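Local structure of CELL division protein FTSZ (Haloferax volcanii, 4B46) at residues 135-140 against 166-171; 228-233 against 282-287; 3-8 against 28-33; 15-20 against 48-53. The protein binds and probably hydrolyses GTP as a tubulin-like cytoskeletal protein that controls cell shape and is essential for the rod-shaped swimming cells of this archaeon. All coordinates share one frame; numbering follows the deposited sequence.

Contact 1. Residues 135-140 against 166-171; sequences GILPGS and VFDNDA. With GDP (guanosine-5'-diphosphate), chain B.
Ile136 and Phe167 are partners in a parallel beta pairing, the two strands of the beta-alpha-beta unit 131-137, 144-160 and 163-168 in the GTPase domain, and the loop after the first strand and the 3-10 turn after the second reach the nucleotide. The strand axes come within 4.6 Å at an angle of 19°, and the backbone ladder alternates: Phe167 N to Gly135 O, Leu137 N to Phe167 O, then Asn169 N to Leu137 O. On one sheet face Leu137 CD1 lies 3.8 Å from Val166 CG1, while its CB rests against Asp168 OD1. That carboxylate faces two ways, OD1 accepting Asp170 N in an Asx turn and OD2 forming a salt bridge with Arg354. On the other face the methyl Ile136 CG2 sits 3.4 Å from Asn169 OD1. With CG set beside its own backbone N (chi1 -76°), the Asn169 amide is presented to guanine: ND2 donates to GDP N3 at 3.0 Å, nearly straight at 170°, and OD1 accepts from GDP N2 at 3.2 Å. Beyond the strands, Asp170 OD1 takes both Ser140 N at 2.8 Å and Ser140 OG at 2.6 Å, two donors arriving from the same face of the carboxylate. Were Asp170 exchanged for an alanine, both Ser140 donors would probably be left without this acceptor and the 138-140 loop could move more freely. Pro138, at the start of that loop, brings its CA to 3.4 Å from GDP O2'. The complementary amide bonds imply that Asn169 reads the sugar-edge side of guanine through one donor and one acceptor, consistent with selectivity for guanine nucleotides.

Contact 2. Residues 228-233 against 282-287; sequences VSTVGY and RLTLPC
Thr230 and Thr284 lead this contact within the C-terminal domain of the tubulin-like fold, where strand 228-237 of the mixed sheet meets the irregular segment after helix 265-280. Although segment 282-287 is not a strand, it bonds to both the N-H and the C=O of Val231, on one edge of the strand: Thr284 N donates to Val231 O at 3.0 Å, and Val231 N donates to Thr284 OG1 at 2.9 Å with an angle of 159°. One threonine thus closes a ring on one strand residue, using its backbone amide and its hydroxyl. The hydroxyl is placed by chi1 of 59°, which sets OG1 between the backbone N and the carbonyl carbon and turns CG2 to 3.8 Å from Val231 CB. Thr230 adds a third bond, its OG1 donating to Leu285 O at 2.7 Å from a position tilted 27° off the carbonyl plane. Around these polar bonds the apolar groups close in. Leu283 CD2 packs on Gly232 CA at 3.5 Å, where a beta carbon would be tight, and Val228 CG1 meets Leu285 CD2 at 3.6 Å, the two side chains crossing at about a right angle.

Further out, Thr284 OG1 is also hydrogen-bonded to Val166 O, so strand 163-168 helps to fix the hydroxyl that Val231 N uses. Trp172 also holds the segment, its NE1 bonding to Leu283 O and its ring meeting Arg282 in a cation-pi contact. Toward Tyr233 the two backbones part and water takes over: water 2 accepts from Tyr233 N at 2.9 Å and lies 2.8 Å from Arg282 O.

Contact 3. Residues 3-8 against 28-33; sequences LAMIGF and AGIVRA
Leu3 and Val31 form a parallel bridge with CA atoms 5.2 Å apart, and the next bridge, Ala4 with Ala33 at 4.7 Å, skips a residue, so the register slips by one in a beta bulge. Leu3 N donates to Ile30 O at 2.7 Å, almost in line with the carbonyl. Leu3 O receives Arg32 N in its carbonyl plane at 2.9 Å and, more weakly, Ala33 N, two successive amides converging on one oxygen. Met5 N then reaches Ala33 O at 2.8 Å. Val31, at the centre of an inverse gamma turn, bends the chain at the start of the second strand.

These are the two strands of the beta-alpha-beta unit 3-8, 9-26 and 31-38, with strand 100-106 on the other flank of strand 3-8, as expected of a Rossmann-like nucleotide-binding sheet. Strand 3-8 leads directly into helix 9-26, whose first residues include the GTP-binding Gln10 to Lys14.

Among the side chains, Leu3 and Ile30 lie alongside each other and point the same way, with Leu3 CD1 at 4.1 Å from Ile30 CG2. Met5 runs extended beyond CG, chi2 -154° and chi3 179°, which carries its terminal methyl CE across Val31 at about a right angle, to 4.1 Å from CG2. The same methyl approaches Ile30 CG2, and helix 9-26 covers the sulfur-bearing chain with Val16 and Phe19. On the other sheet face Ala4 CB and Ala33 CB are 4.4 Å apart, small neighbours flanked by Phe101 and Ile93 respectively. Arg32 sets only its CB near Leu3 O before its chain bends away at chi2 to a salt bridge with Glu97.

Contact 4. Residues 15-20 against 48-53; sequences VVDKFV and KNIPKD
Asp17 grips the 48-50 backbone through its carboxylate, and the polar bonds dominate this contact. OD2 accepts Lys48 N at 2.8 Å, and OD1 accepts Asn49 N, also at 2.8 Å; both donors arrive on syn sides close to the carboxylate plane, 16° and 20° out of it. Ile50 N adds a weak bond to OD1 at 3.2 Å. Three successive amides therefore surround one acidic group, a setting likely to favour its charged form. Asn49 returns the grip: with CG beside its own backbone N (chi1 -53°), ND2 donates at 3.0 Å to Asp17 O, from above that carbonyl's plane. A leucine in place of Asp17 would probably strand the amides of Lys48 and Asn49 without their acceptor and weaken the loop's hold on the helix.

Two apolar contacts accompany these bonds. Val16 CG1 meets Ile50 CD1 at 3.8 Å, crossing it at about a right angle, while Val20 CG1 slides past Asn49 CB at 3.7 Å. Val16 and Val20 also touch Ala34 of strand 31-38. The segments join helix 9-26, which follows the first strand of the GTPase domain's Rossmann-like fold, to the loop leading to edge strand 55-57.

How the contacts relate
Along the chain contacts 3 and 4 alternate their segments within residues 3-53, and contacts 1 and 2 follow in series. Contacts 1, 2 and 3 all reach the same sheet. Contact 3 joins strands 3-8 and 31-38, and contact 4, with its centre 9 Å away, adds the helix between them, Met5 CE touching Phe19 CD1 at 3.5 Å. Contacts 1 and 2 have centres 11 Å apart and meet where Asp168 N reaches Thr284 O at 2.8 Å, tying the GTPase domain to the C-terminal domain. Contacts 2 and 3 lie on opposite sides of the chain's centre, their own centres about 21 Å apart. The nucleotide is held directly by contact 1, whose Ile136 touches Val15 of contact 4.

Contact 1. Residues 135-140 against 166-171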
loop_
_atom_site.group_PDB
_atom_site.type_symbol
_atom_site.label_atom_id
_atom_site.label_comp_id
_atom_site.label_asym_id
_atom_site.label_seq_id
_atom_site.Cartn_x
_atom_site.Cartn_y
_atom_site.Cartn_z
ATOM N N GLY A 135 0.783 3.393 3.601
ATOM C CA GLY A 135 1.382 3.686 4.885
ATOM C C GLY A 135 1.432 2.417 5.709
ATOM O O GLY A 135 0.435 1.705 5.820
ATOM N N ILE A 136 2.600 2.119 6.268
ATOM C CA ILE A 136 2.772 0.910 7.053
ATOM C C ILE A 136 2.916 1.267 8.533
ATOM O O ILE A 136 3.878 1.943 8.924
ATOM C CB ILE A 136 3.997 0.128 6.572
ATOM C CG1 ILE A 136 3.794 -0.335 5.128
ATOM C CG2 ILE A 136 4.294 -1.024 7.527
ATOM C CD1 ILE A 136 5.068 -0.790 4.430
ATOM N N LEU A 137 1.946 0.839 9.345
ATOM C CA LEU A 137 1.921 1.178 10.766
ATOM C C LEU A 137 2.844 0.270 11.553
ATOM O O LEU A 137 3.063 -0.879 11.164
ATOM C CB LEU A 137 0.494 1.087 11.329
ATOM C CG LEU A 137 -0.527 1.963 10.605
ATOM C CD1 LEU A 137 -1.906 1.879 11.276
ATOM C CD2 LEU A 137 -0.039 3.391 10.534
ATOM N N PRO A 138 3.388 0.778 12.674
ATOM C CA PRO A 138 4.383 0.004 13.419
ATOM C C PRO A 138 3.760 -1.064 14.297
ATOM O O PRO A 138 2.552 -1.038 14.562
ATOM C CB PRO A 138 5.059 1.068 14.307
ATOM C CG PRO A 138 4.002 2.077 14.551
ATOM C CD PRO A 138 3.199 2.127 13.247
ATOM N N GLY A 139 4.592 -2.000 14.737
ATOM C CA GLY A 139 4.186 -2.974 15.735
ATOM C C GLY A 139 4.141 -2.295 17.081
ATOM O O GLY A 139 4.966 -1.430 17.375
ATOM N N SER A 140 3.184 -2.691 17.907
ATOM C CA SER A 140 3.035 -2.114 19.238
ATOM C C SER A 140 4.188 -2.489 20.161
ATOM O O SER A 140 4.332 -1.915 21.229
ATOM C CB SER A 140 1.702 -2.540 19.867
ATOM O OG SER A 140 1.600 -3.953 19.923
ATOM N N VAL A 166 -3.569 1.364 3.848
ATOM C CA VAL A 166 -2.835 1.109 5.091
ATOM C C VAL A 166 -2.564 -0.381 5.299
ATOM O O VAL A 166 -3.436 -1.230 5.070
ATOM C CB VAL A 166 -3.589 1.691 6.311
ATOM C CG1 VAL A 166 -2.868 1.363 7.646
ATOM C CG2 VAL A 166 -3.781 3.191 6.152
ATOM N N PHE A 167 -1.341 -0.687 5.717
ATOM C CA PHE A 167 -0.988 -2.010 6.210
ATOM C C PHE A 167 -0.442 -1.846 7.626
ATOM O O PHE A 167 0.503 -1.084 7.848
ATOM C CB PHE A 167 0.041 -2.692 5.297
ATOM C CG PHE A 167 0.325 -4.118 5.677
ATOM C CD1 PHE A 167 1.270 -4.418 6.649
ATOM C CD2 PHE A 167 -0.367 -5.160 5.070
ATOM C CE1 PHE A 167 1.527 -5.733 7.012
ATOM C CE2 PHE A 167 -0.122 -6.479 5.424
ATOM C CZ PHE A 167 0.829 -6.765 6.400
ATOM N N ASP A 168 -1.038 -2.548 8.587
ATOM C CA ASP A 168 -0.645 -2.404 9.990
ATOM C C ASP A 168 0.259 -3.563 10.431
ATOM O O ASP A 168 -0.221 -4.680 10.631
ATOM C CB ASP A 168 -1.914 -2.337 10.859
ATOM C CG ASP A 168 -1.634 -1.935 12.307
ATOM O OD1 ASP A 168 -0.450 -1.823 12.710
ATOM O OD2 ASP A 168 -2.615 -1.720 13.051
ATOM N N ASN A 169 1.561 -3.308 10.586
ATOM C CA ASN A 169 2.468 -4.347 11.092
ATOM C C ASN A 169 1.992 -4.970 12.396
ATOM O O ASN A 169 2.259 -6.139 12.659
ATOM C CB ASN A 169 3.884 -3.807 11.326
ATOM C CG ASN A 169 4.671 -3.625 10.039
ATOM O OD1 ASN A 169 4.264 -4.083 8.964
ATOM N ND2 ASN A 169 5.813 -2.956 10.147
ATOM N N ASP A 170 1.306 -4.195 13.229
ATOM C CA ASP A 170 0.902 -4.721 14.534
ATOM C C ASP A 170 -0.086 -5.894 14.408
ATOM O O ASP A 170 -0.135 -6.772 15.271
ATOM C CB ASP A 170 0.312 -3.619 15.416
ATOM C CG ASP A 170 0.125 -4.068 16.852
ATOM O OD1 ASP A 170 1.107 -4.548 17.456
ATOM O OD2 ASP A 170 -0.999 -3.944 17.382
ATOM N N ALA A 171 -0.854 -5.915 13.327
ATOM C CA ALA A 171 -1.829 -6.986 13.113
ATOM C C ALA A 171 -1.183 -8.199 12.458
ATOM O O ALA A 171 -1.788 -9.260 12.375
ATOM C CB ALA A 171 -2.988 -6.486 12.247
HETATM P PB GDP B . 13.044 5.278 8.148
HETATM O O1B GDP B . 13.629 6.314 9.065
HETATM O O2B GDP B . 14.046 4.772 7.136
HETATM O O3B GDP B . 11.835 5.878 7.477
HETATM O O3A GDP B . 12.614 4.091 9.129
HETATM P PA GDP B . 12.347 2.585 8.662
HETATM O O1A GDP B . 11.709 2.523 7.315
HETATM O O2A GDP B . 13.620 1.792 8.749
HETATM O "O5'" GDP B . 11.338 2.097 9.825
HETATM C "C5'" GDP B . 10.083 2.771 9.936
HETATM C "C4'" GDP B . 9.021 1.784 10.386
HETATM O "O4'" GDP B . 8.769 0.844 9.356
HETATM C "C3'" GDP B . 9.496 0.921 11.539
HETATM O "O3'" GDP B . 9.169 1.589 12.750
HETATM C "C2'" GDP B . 8.736 -0.386 11.370
HETATM O "O2'" GDP B . 7.412 -0.268 11.895
HETATM C "C1'" GDP B . 8.512 -0.474 9.891
HETATM N N9 GDP B . 9.444 -1.307 9.119
HETATM C C8 GDP B . 10.788 -1.212 9.072
HETATM N N7 GDP B . 11.292 -2.097 8.171
HETATM C C5 GDP B . 10.241 -2.743 7.607
HETATM C C6 GDP B . 10.041 -3.779 6.572
HETATM O O6 GDP B . 11.013 -4.306 5.970
HETATM N N1 GDP B . 8.781 -4.147 6.308
HETATM C C2 GDP B . 7.710 -3.619 6.928
HETATM N N2 GDP B . 6.476 -4.069 6.598
HETATM N N3 GDP B . 7.814 -2.662 7.876
HETATM C C4 GDP B . 9.030 -2.201 8.235
#

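Contact 2. Residues 228-233 against 282-287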
loop_
_atom_site.group_PDB
_atom_site.type_symbol
_atom_site.label_atom_id
_atom_site.label_comp_id
_atom_site.label_asym_id
_atom_site.label_seq_id
_atom_site.Cartn_x
_atom_site.Cartn_y
_atom_site.Cartn_z
ATOM N N VAL A 228 -9.012 6.558 4.222
ATOM C CA VAL A 228 -8.190 5.382 4.475
ATOM C C VAL A 228 -8.785 4.150 3.803
ATOM O O VAL A 228 -10.001 3.958 3.827
ATOM C CB VAL A 228 -8.104 5.129 6.000
ATOM C CG1 VAL A 228 -7.412 3.816 6.295
ATOM C CG2 VAL A 228 -7.385 6.281 6.689
ATOM N N SER A 229 -7.938 3.311 3.209
ATOM C CA SER A 229 -8.401 2.042 2.652
ATOM C C SER A 229 -7.728 0.839 3.288
ATOM O O SER A 229 -6.613 0.929 3.793
ATOM C CB SER A 229 -8.204 1.988 1.139
ATOM O OG SER A 229 -8.933 3.021 0.517
ATOM N N THR A 230 -8.418 -0.294 3.239
ATOM C CA THR A 230 -7.906 -1.546 3.785
ATOM C C THR A 230 -8.162 -2.650 2.764
ATOM O O THR A 230 -9.086 -2.554 1.945
ATOM C CB THR A 230 -8.564 -1.879 5.154
ATOM O OG1 THR A 230 -7.946 -3.039 5.745
ATOM C CG2 THR A 230 -10.080 -2.120 5.012
ATOM N N VAL A 231 -7.343 -3.697 2.795
ATOM C CA VAL A 231 -7.494 -4.784 1.838
ATOM C C VAL A 231 -7.693 -6.149 2.501
ATOM O O VAL A 231 -6.946 -6.525 3.403
ATOM C CB VAL A 231 -6.298 -4.825 0.849
ATOM C CG1 VAL A 231 -6.279 -6.112 0.058
ATOM C CG2 VAL A 231 -6.361 -3.623 -0.095
ATOM N N GLY A 232 -8.715 -6.883 2.048
ATOM C CA GLY A 232 -8.917 -8.260 2.471
ATOM C C GLY A 232 -8.429 -9.196 1.390
ATOM O O GLY A 232 -8.387 -8.812 0.220
ATOM N N TYR A 233 -8.072 -10.423 1.756
ATOM C CA TYR A 233 -7.389 -11.304 0.807
ATOM C C TYR A 233 -7.513 -12.761 1.193
ATOM O O TYR A 233 -7.271 -13.128 2.337
ATOM C CB TYR A 233 -5.897 -10.920 0.723
ATOM C CG TYR A 233 -5.010 -11.858 -0.095
ATOM C CD1 TYR A 233 -4.415 -12.972 0.483
ATOM C CD2 TYR A 233 -4.723 -11.587 -1.434
ATOM C CE1 TYR A 233 -3.599 -13.821 -0.252
ATOM C CE2 TYR A 233 -3.895 -12.424 -2.173
ATOM C CZ TYR A 233 -3.343 -13.536 -1.578
ATOM O OH TYR A 233 -2.530 -14.369 -2.308
ATOM N N ARG A 282 -8.136 -11.730 8.037
ATOM C CA ARG A 282 -7.316 -10.611 8.492
ATOM C C ARG A 282 -7.127 -9.577 7.375
ATOM O O ARG A 282 -6.710 -9.901 6.263
ATOM C CB ARG A 282 -5.971 -11.116 9.002
ATOM C CG ARG A 282 -5.102 -10.041 9.665
ATOM C CD ARG A 282 -3.821 -10.652 10.183
ATOM N NE ARG A 282 -4.084 -11.523 11.322
ATOM C CZ ARG A 282 -3.476 -12.682 11.527
ATOM N NH1 ARG A 282 -2.566 -13.107 10.660
ATOM N NH2 ARG A 282 -3.782 -13.416 12.595
ATOM N N LEU A 283 -7.464 -8.330 7.686
ATOM C CA LEU A 283 -7.301 -7.216 6.758
ATOM C C LEU A 283 -5.930 -6.560 6.920
ATOM O O LEU A 283 -5.311 -6.676 7.967
ATOM C CB LEU A 283 -8.383 -6.179 7.031
ATOM C CG LEU A 283 -9.806 -6.749 7.015
ATOM C CD1 LEU A 283 -10.787 -5.616 7.208
ATOM C CD2 LEU A 283 -10.085 -7.498 5.706
ATOM N N THR A 284 -5.468 -5.865 5.884
ATOM C CA THR A 284 -4.201 -5.136 5.969
ATOM C C THR A 284 -4.273 -4.154 7.137
ATOM O O THR A 284 -3.347 -4.075 7.954
ATOM C CB THR A 284 -3.851 -4.424 4.629
ATOM O OG1 THR A 284 -4.887 -3.503 4.265
ATOM C CG2 THR A 284 -3.675 -5.452 3.509
ATOM N N LEU A 285 -5.395 -3.440 7.225
ATOM C CA LEU A 285 -5.751 -2.652 8.403
ATOM C C LEU A 285 -7.035 -3.201 9.015
ATOM O O LEU A 285 -8.098 -3.074 8.426
ATOM C CB LEU A 285 -5.954 -1.168 8.043
ATOM C CG LEU A 285 -6.524 -0.280 9.167
ATOM C CD1 LEU A 285 -5.567 -0.172 10.381
ATOM C CD2 LEU A 285 -6.880 1.106 8.637
ATOM N N PRO A 286 -6.943 -3.822 10.204
ATOM C CA PRO A 286 -8.163 -4.362 10.821
ATOM C C PRO A 286 -9.188 -3.270 11.114
ATOM O O PRO A 286 -8.822 -2.154 11.508
ATOM C CB PRO A 286 -7.656 -4.994 12.127
ATOM C CG PRO A 286 -6.245 -5.324 11.852
ATOM C CD PRO A 286 -5.731 -4.213 10.939
ATOM N N CYS A 287 -10.457 -3.591 10.883
ATOM C CA CYS A 287 -11.564 -2.679 11.133
ATOM C C CYS A 287 -12.870 -3.432 10.933
ATOM O O CYS A 287 -12.871 -4.576 10.488
ATOM C CB CYS A 287 -11.506 -1.478 10.179
ATOM S SG CYS A 287 -11.639 -1.885 8.417
HETATM O O HOH W 1 -5.438 -8.945 3.900
HETATM O O HOH W 2 -8.538 -11.127 4.504
HETATM O O HOH W 3 -5.614 -12.273 4.484
#

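Contact 3. Residues 3-8 against 28-33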
loop_
_atom_site.group_PDB
_atom_site.type_symbol
_atom_site.label_atom_id
_atom_site.label_comp_id
_atom_site.label_asym_id
_atom_site.label_seq_id
_atom_site.Cartn_x
_atom_site.Cartn_y
_atom_site.Cartn_z
ATOM N N LEU A 3 1.724 1.703 -12.286
ATOM C CA LEU A 3 2.084 2.580 -11.175
ATOM C C LEU A 3 3.503 3.115 -11.268
ATOM O O LEU A 3 4.406 2.427 -11.738
ATOM C CB LEU A 3 1.931 1.850 -9.831
ATOM C CG LEU A 3 0.534 1.349 -9.450
ATOM C CD1 LEU A 3 0.578 0.576 -8.139
ATOM C CD2 LEU A 3 -0.422 2.521 -9.349
ATOM N N ALA A 4 3.682 4.349 -10.811
ATOM C CA ALA A 4 4.999 4.855 -10.441
ATOM C C ALA A 4 5.158 4.696 -8.928
ATOM O O ALA A 4 4.530 5.411 -8.149
ATOM C CB ALA A 4 5.136 6.309 -10.847
ATOM N N MET A 5 5.984 3.745 -8.508
ATOM C CA MET A 5 6.187 3.497 -7.091
ATOM C C MET A 5 7.420 4.204 -6.545
ATOM O O MET A 5 8.512 4.070 -7.100
ATOM C CB MET A 5 6.355 2.007 -6.831
ATOM C CG MET A 5 5.146 1.183 -7.143
ATOM S SD MET A 5 5.178 -0.320 -6.139
ATOM C CE MET A 5 3.636 -1.034 -6.718
ATOM N N ILE A 6 7.238 4.936 -5.448
ATOM C CA ILE A 6 8.361 5.548 -4.742
ATOM C C ILE A 6 8.396 5.065 -3.301
ATOM O O ILE A 6 7.469 5.322 -2.532
ATOM C CB ILE A 6 8.307 7.095 -4.748
ATOM C CG1 ILE A 6 8.188 7.628 -6.183
ATOM C CG2 ILE A 6 9.555 7.675 -4.060
ATOM C CD1 ILE A 6 6.813 8.094 -6.541
ATOM N N GLY A 7 9.459 4.349 -2.951
ATOM C CA GLY A 7 9.673 3.917 -1.577
ATOM C C GLY A 7 10.438 4.989 -0.825
ATOM O O GLY A 7 11.432 5.524 -1.333
ATOM N N PHE A 8 9.970 5.312 0.377
ATOM C CA PHE A 8 10.583 6.369 1.182
ATOM C C PHE A 8 11.019 5.786 2.522
ATOM O O PHE A 8 10.203 5.209 3.243
ATOM C CB PHE A 8 9.594 7.522 1.405
ATOM C CG PHE A 8 10.206 8.894 1.226
ATOM C CD1 PHE A 8 11.171 9.358 2.104
ATOM C CD2 PHE A 8 9.816 9.711 0.184
ATOM C CE1 PHE A 8 11.735 10.620 1.946
ATOM C CE2 PHE A 8 10.379 10.974 0.013
ATOM C CZ PHE A 8 11.341 11.427 0.900
ATOM N N ALA A 28 3.491 -8.892 -14.504
ATOM C CA ALA A 28 2.197 -8.309 -14.167
ATOM C C ALA A 28 1.983 -6.924 -14.778
ATOM O O ALA A 28 0.849 -6.451 -14.872
ATOM C CB ALA A 28 2.020 -8.259 -12.655
ATOM N N GLY A 29 3.068 -6.278 -15.193
ATOM C CA GLY A 29 2.981 -4.970 -15.820
ATOM C C GLY A 29 2.570 -3.846 -14.881
ATOM O O GLY A 29 2.081 -2.812 -15.323
ATOM N N ILE A 30 2.777 -4.040 -13.584
ATOM C CA ILE A 30 2.328 -3.072 -12.582
ATOM C C ILE A 30 3.316 -1.931 -12.304
ATOM O O ILE A 30 2.942 -0.757 -12.281
ATOM C CB ILE A 30 2.042 -3.769 -11.251
ATOM C CG1 ILE A 30 0.941 -4.817 -11.421
ATOM C CG2 ILE A 30 1.654 -2.757 -10.183
ATOM C CD1 ILE A 30 0.845 -5.742 -10.245
ATOM N N VAL A 31 4.572 -2.279 -12.065
ATOM C CA VAL A 31 5.560 -1.278 -11.663
ATOM C C VAL A 31 6.234 -0.684 -12.891
ATOM O O VAL A 31 7.265 -1.180 -13.355
ATOM C CB VAL A 31 6.613 -1.885 -10.721
ATOM C CG1 VAL A 31 7.454 -0.786 -10.082
ATOM C CG2 VAL A 31 5.930 -2.736 -9.648
ATOM N N ARG A 32 5.639 0.380 -13.422
ATOM C CA ARG A 32 6.143 1.008 -14.635
ATOM C C ARG A 32 7.401 1.810 -14.317
ATOM O O ARG A 32 8.273 2.008 -15.173
ATOM C CB ARG A 32 5.069 1.905 -15.253
ATOM C CG ARG A 32 5.488 2.566 -16.556
ATOM C CD ARG A 32 5.766 1.546 -17.646
ATOM N NE ARG A 32 6.491 2.135 -18.773
ATOM C CZ ARG A 32 7.751 1.847 -19.094
ATOM N NH1 ARG A 32 8.435 0.967 -18.382
ATOM N NH2 ARG A 32 8.324 2.435 -20.136
ATOM N N ALA A 33 7.494 2.266 -13.073
ATOM C CA ALA A 33 8.684 2.964 -12.602
ATOM C C ALA A 33 8.847 2.737 -11.114
ATOM O O ALA A 33 7.873 2.761 -10.366
ATOM C CB ALA A 33 8.578 4.445 -12.884
#

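Contact 4. Residues 15-20 against 48-53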
loop_
_atom_site.group_PDB
_atom_site.type_symbol
_atom_site.label_atom_id
_atom_site.label_comp_id
_atom_site.label_asym_id
_atom_site.label_seq_id
_atom_site.Cartn_x
_atom_site.Cartn_y
_atom_site.Cartn_z
ATOM N N VAL A 15 9.957 -2.646 0.468
ATOM C CA VAL A 15 8.662 -3.060 -0.062
ATOM C C VAL A 15 8.576 -2.816 -1.571
ATOM O O VAL A 15 8.151 -3.701 -2.322
ATOM C CB VAL A 15 7.507 -2.392 0.709
ATOM C CG1 VAL A 15 6.149 -2.624 -0.002
ATOM C CG2 VAL A 15 7.482 -2.933 2.150
ATOM N N VAL A 16 9.005 -1.637 -2.015
ATOM C CA VAL A 16 9.032 -1.335 -3.446
ATOM C C VAL A 16 9.973 -2.275 -4.192
ATOM O O VAL A 16 9.641 -2.763 -5.278
ATOM C CB VAL A 16 9.378 0.138 -3.727
ATOM C CG1 VAL A 16 9.580 0.373 -5.249
ATOM C CG2 VAL A 16 8.266 1.032 -3.208
ATOM N N ASP A 17 11.129 -2.553 -3.591
ATOM C CA ASP A 17 12.090 -3.504 -4.149
ATOM C C ASP A 17 11.418 -4.868 -4.374
ATOM O O ASP A 17 11.579 -5.492 -5.426
ATOM C CB ASP A 17 13.284 -3.657 -3.198
ATOM C CG ASP A 17 14.602 -3.935 -3.922
ATOM O OD1 ASP A 17 14.811 -3.411 -5.036
ATOM O OD2 ASP A 17 15.448 -4.663 -3.354
ATOM N N LYS A 18 10.663 -5.327 -3.383
ATOM C CA LYS A 18 9.993 -6.624 -3.479
ATOM C C LYS A 18 8.845 -6.591 -4.482
ATOM O O LYS A 18 8.580 -7.575 -5.160
ATOM C CB LYS A 18 9.478 -7.070 -2.114
ATOM C CG LYS A 18 8.970 -8.496 -2.105
ATOM C CD LYS A 18 9.363 -9.189 -0.818
ATOM C CE LYS A 18 9.640 -10.659 -1.057
ATOM N NZ LYS A 18 10.275 -11.278 0.140
ATOM N N PHE A 19 8.157 -5.456 -4.551
ATOM C CA PHE A 19 7.114 -5.244 -5.546
ATOM C C PHE A 19 7.668 -5.377 -6.962
ATOM O O PHE A 19 7.032 -5.974 -7.836
ATOM C CB PHE A 19 6.476 -3.869 -5.360
ATOM C CG PHE A 19 4.991 -3.920 -5.222
ATOM C CD1 PHE A 19 4.213 -4.449 -6.237
ATOM C CD2 PHE A 19 4.374 -3.474 -4.069
ATOM C CE1 PHE A 19 2.841 -4.513 -6.114
ATOM C CE2 PHE A 19 3.001 -3.537 -3.937
ATOM C CZ PHE A 19 2.235 -4.054 -4.960
ATOM N N VAL A 20 8.856 -4.820 -7.184
ATOM C CA VAL A 20 9.516 -4.935 -8.483
ATOM C C VAL A 20 9.795 -6.395 -8.829
ATOM O O VAL A 20 9.583 -6.827 -9.959
ATOM C CB VAL A 20 10.837 -4.129 -8.533
ATOM C CG1 VAL A 20 11.608 -4.438 -9.811
ATOM C CG2 VAL A 20 10.550 -2.638 -8.429
ATOM N N LYS A 48 18.001 -4.378 -4.401
ATOM C CA LYS A 48 18.440 -5.365 -5.378
ATOM C C LYS A 48 17.863 -5.120 -6.764
ATOM O O LYS A 48 18.476 -5.465 -7.769
ATOM C CB LYS A 48 18.048 -6.767 -4.903
ATOM C CG LYS A 48 18.665 -7.169 -3.579
ATOM C CD LYS A 48 18.113 -8.499 -3.098
ATOM C CE LYS A 48 18.727 -8.904 -1.761
ATOM N NZ LYS A 48 20.187 -9.173 -1.869
ATOM N N ASN A 49 16.681 -4.519 -6.809
ATOM C CA ASN A 49 15.892 -4.480 -8.033
ATOM C C ASN A 49 15.646 -3.078 -8.565
ATOM O O ASN A 49 15.274 -2.900 -9.717
ATOM C CB ASN A 49 14.558 -5.177 -7.783
ATOM C CG ASN A 49 14.738 -6.562 -7.220
ATOM O OD1 ASN A 49 15.425 -7.389 -7.810
ATOM N ND2 ASN A 49 14.154 -6.815 -6.056
ATOM N N ILE A 50 15.837 -2.083 -7.715
ATOM C CA ILE A 50 15.651 -0.703 -8.118
ATOM C C ILE A 50 16.939 -0.183 -8.752
ATOM O O ILE A 50 18.007 -0.298 -8.163
ATOM C CB ILE A 50 15.226 0.151 -6.912
ATOM C CG1 ILE A 50 13.894 -0.385 -6.367
ATOM C CG2 ILE A 50 15.138 1.620 -7.293
ATOM C CD1 ILE A 50 13.339 0.357 -5.195
ATOM N N PRO A 51 16.845 0.363 -9.975
ATOM C CA PRO A 51 18.031 0.859 -10.691
ATOM C C PRO A 51 18.828 1.861 -9.851
ATOM O O PRO A 51 18.229 2.681 -9.160
ATOM C CB PRO A 51 17.433 1.554 -11.919
ATOM C CG PRO A 51 16.107 0.894 -12.124
ATOM C CD PRO A 51 15.603 0.578 -10.742
ATOM N N LYS A 52 20.153 1.793 -9.908
ATOM C CA LYS A 52 21.002 2.658 -9.086
ATOM C C LYS A 52 20.710 4.132 -9.327
ATOM O O LYS A 52 20.741 4.939 -8.407
ATOM C CB LYS A 52 22.485 2.365 -9.331
ATOM C CG LYS A 52 22.862 0.902 -9.152
ATOM C CD LYS A 52 24.373 0.712 -9.126
ATOM C CE LYS A 52 24.744 -0.764 -9.143
ATOM N NZ LYS A 52 24.101 -1.509 -8.029
ATOM N N ASP A 53 20.403 4.469 -10.573
ATOM C CA ASP A 53 20.035 5.830 -10.942
ATOM C C ASP A 53 18.673 6.257 -10.378
ATOM O O ASP A 53 18.335 7.439 -10.406
ATOM C CB ASP A 53 20.050 5.977 -12.467
ATOM C CG ASP A 53 19.555 4.729 -13.171
ATOM O OD1 ASP A 53 20.377 3.818 -13.418
ATOM O OD2 ASP A 53 18.344 4.653 -13.466
#